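Local atomic coordinates of leucyl-tRNA synthetase (Giardia intestinalis, PDB entry 3PZ6), a protein that probably attaches leucine to its tRNA using ATP; the piece present is the CP1 editing domain, which probably deacylates mischarged tRNA. Residues Cys197-Asp200 against Ile201-Arg205. The protein carries 2 engineered substitutions. Sequence-based numbering, arbitrary orientation.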
ATOM      1  N   CYS A 197       2.026  14.227  -2.553  1.00 25.65           N
ATOM      2  CA  CYS A 197       1.491  14.007  -1.224  1.00 25.39           C
ATOM      3  C   CYS A 197       2.564  13.565  -0.236  1.00 30.89           C
ATOM      4  O   CYS A 197       2.612  14.051   0.894  1.00 27.53           O
ATOM      5  CB  CYS A 197       0.365  12.993  -1.243  1.00 27.07           C
ATOM      6  SG  CYS A 197      -0.435  12.927   0.361  1.00 46.92           S
ATOM      7  N   TYR A 198       3.429  12.655  -0.680  1.00 29.06           N
ATOM      8  CA  TYR A 198       4.526  12.162   0.135  1.00 23.72           C
ATOM      9  C   TYR A 198       5.383  13.333   0.620  1.00 25.16           C
ATOM     10  O   TYR A 198       5.651  13.459   1.816  1.00 26.81           O
ATOM     11  CB  TYR A 198       5.341  11.134  -0.659  1.00 28.03           C
ATOM     12  CG  TYR A 198       6.649  10.718  -0.022  1.00 33.70           C
ATOM     13  CD1 TYR A 198       6.717   9.615   0.831  1.00 33.12           C
ATOM     14  CD2 TYR A 198       7.822  11.421  -0.280  1.00 27.78           C
ATOM     15  CE1 TYR A 198       7.926   9.233   1.415  1.00 30.17           C
ATOM     16  CE2 TYR A 198       9.024  11.049   0.299  1.00 34.34           C
ATOM     17  CZ  TYR A 198       9.070   9.956   1.142  1.00 36.28           C
ATOM     18  OH  TYR A 198      10.274   9.597   1.710  1.00 44.32           O
ATOM     19  N   LYS A 199       5.773  14.198  -0.312  1.00 26.27           N
ATOM     20  CA  LYS A 199       6.580  15.390  -0.019  1.00 27.29           C
ATOM     21  C   LYS A 199       5.839  16.418   0.848  1.00 28.01           C
ATOM     22  O   LYS A 199       6.432  17.035   1.726  1.00 28.46           O
ATOM     23  CB  LYS A 199       7.059  16.028  -1.326  1.00 24.44           C
ATOM     24  CG  LYS A 199       8.096  17.101  -1.176  1.00 31.96           C
ATOM     25  CD  LYS A 199       8.098  17.966  -2.404  1.00 38.59           C
ATOM     26  CE  LYS A 199       8.920  19.221  -2.206  1.00 44.57           C
ATOM     27  NZ  LYS A 199       8.460  20.287  -3.139  1.00 49.62           N
ATOM     28  N   ASP A 200       4.548  16.599   0.596  1.00 27.26           N
ATOM     29  CA  ASP A 200       3.699  17.415   1.473  1.00 29.91           C
ATOM     30  C   ASP A 200       3.748  16.979   2.953  1.00 29.65           C
ATOM     31  O   ASP A 200       3.869  17.826   3.845  1.00 27.86           O
ATOM     32  CB  ASP A 200       2.249  17.415   0.977  1.00 26.59           C
ATOM     33  CG  ASP A 200       2.024  18.367  -0.188  1.00 39.86           C
ATOM     34  OD1 ASP A 200       2.939  19.168  -0.514  1.00 38.93           O
ATOM     35  OD2 ASP A 200       0.920  18.313  -0.779  1.00 39.53           O
ATOM     36  N   ILE A 201       3.652  15.667   3.199  1.00 26.09           N
ATOM     37  CA  ILE A 201       3.717  15.121   4.548  1.00 24.44           C
ATOM     38  C   ILE A 201       5.119  15.354   5.121  1.00 29.24           C
ATOM     39  O   ILE A 201       5.264  15.860   6.235  1.00 29.87           O
ATOM     40  CB  ILE A 201       3.391  13.595   4.591  1.00 28.08           C
ATOM     41  CG1 ILE A 201       2.118  13.241   3.796  1.00 31.04           C
ATOM     42  CG2 ILE A 201       3.359  13.074   6.034  1.00 21.75           C
ATOM     43  CD1 ILE A 201       0.812  13.368   4.529  1.00 31.17           C
ATOM     44  N   LEU A 202       6.140  15.006   4.341  1.00 26.88           N
ATOM     45  CA  LEU A 202       7.534  15.066   4.779  1.00 29.37           C
ATOM     46  C   LEU A 202       7.946  16.427   5.347  1.00 29.39           C
ATOM     47  O   LEU A 202       8.631  16.499   6.371  1.00 30.07           O
ATOM     48  CB  LEU A 202       8.461  14.665   3.629  1.00 26.16           C
ATOM     49  CG  LEU A 202       9.943  14.387   3.878  1.00 29.22           C
ATOM     50  CD1 LEU A 202      10.166  13.191   4.800  1.00 25.65           C
ATOM     51  CD2 LEU A 202      10.658  14.183   2.545  1.00 24.47           C
ATOM     52  N   GLU A 203       7.510  17.493   4.684  1.00 33.54           N
ATOM     53  CA  GLU A 203       7.878  18.859   5.059  1.00 33.12           C
ATOM     54  C   GLU A 203       6.728  19.567   5.765  1.00 26.30           C
ATOM     55  O   GLU A 203       6.702  20.789   5.848  1.00 31.97           O
ATOM     56  CB  GLU A 203       8.312  19.659   3.826  1.00 35.58           C
ATOM     57  CG  GLU A 203       9.389  18.982   2.966  1.00 37.96           C
ATOM     58  CD  GLU A 203       9.646  19.728   1.664  1.00 58.57           C
ATOM     59  OE1 GLU A 203       8.699  20.348   1.127  1.00 59.67           O
ATOM     60  OE2 GLU A 203      10.797  19.699   1.170  1.00 63.05           O
ATOM     61  N   ASN A 204       5.779  18.790   6.272  1.00 30.25           N
ATOM     62  CA  ASN A 204       4.639  19.317   7.020  1.00 28.46           C
ATOM     63  C   ASN A 204       3.950  20.516   6.351  1.00 31.84           C
ATOM     64  O   ASN A 204       3.561  21.481   7.018  1.00 32.57           O
ATOM     65  CB  ASN A 204       5.058  19.647   8.453  1.00 23.15           C
ATOM     66  CG  ASN A 204       3.885  19.982   9.335  1.00 29.24           C
ATOM     67  OD1 ASN A 204       2.846  19.330   9.283  1.00 27.59           O
ATOM     68  ND2 ASN A 204       4.040  21.011  10.151  1.00 33.55           N
ATOM     69  N   ARG A 205       3.795  20.432   5.030  1.00 31.24           N
ATOM     70  CA  ARG A 205       3.187  21.488   4.236  1.00 32.99           C
ATOM     71  C   ARG A 205       1.824  21.873   4.790  1.00 37.53           C
ATOM     72  O   ARG A 205       0.961  21.016   4.989  1.00 39.48           O
ATOM     73  CB  ARG A 205       3.093  21.057   2.770  1.00 32.64           C
ATOM     74  CG  ARG A 205       2.171  21.916   1.914  1.00 54.43           C
ATOM     75  CD  ARG A 205       2.794  22.269   0.567  1.00 55.88           C
ATOM     76  NE  ARG A 205       3.447  23.574   0.614  1.00 61.79           N
ATOM     77  CZ  ARG A 205       4.739  23.779   0.870  1.00 67.29           C
ATOM     78  NH1 ARG A 205       5.565  22.758   1.101  1.00 57.90           N
ATOM     79  NH2 ARG A 205       5.208  25.020   0.888  1.00 75.71           N
TER
HETATM   80  O   HOH W   1       5.919  20.440  -0.342  1.00 35.10           O
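A Schellman motif closes the C-terminal end of helix 192-202, and D200 and R205 meet across it. The backbone N of R205 donates to D200 O at 2.9 Å. N204 N turns back to I201 O at 3.0 Å. N204 is the C-prime residue, and its positive phi (47°) reverses the chain. Before this turn the helix keeps its regular pattern: I201 N bonds to C197 O, L202 N to Y198 O and E203 N to K199 O.

The side chains of D200 and R205 cross at an angle. Carboxylate OD1 of D200 touches the aliphatic part of R205, 3.3 Å from CD. The bends of R205 at chi2 and chi3 lead its guanidinium away from the carboxylate, leaving NE 4.6 Å from D200 OD1, beyond a salt bridge. A water links the groups instead. It donates to D200 OD1 and to E203 OE1 and weakly accepts from R205 NH1. R205 NH1 and E203 OE1 form a long salt bridge of 4.0 Å.

K199 and E203 lie one helical turn apart. The extended lysine brings its CE to 3.5 Å from E203 OE1. K199 NZ stays 4.3 Å from the same oxygen, beyond a salt bridge. K199 NZ has a weak hydrogen bond to V248 O and a weak, long ion pair with E244. On another side of the helix, L202 CD2 approaches Y198 CE2 obliquely at 4.2 Å, both side chains pointing the same way.

The N204 side-chain amide reaches E210 and, weakly, A209 N in the following helix 208-211. Y198 OH bonds to L220 O, I201 packs on L220, and C197 and Y198 rest on W99 and N97 of strand 97-100, which joins the helix end to the mixed sheet.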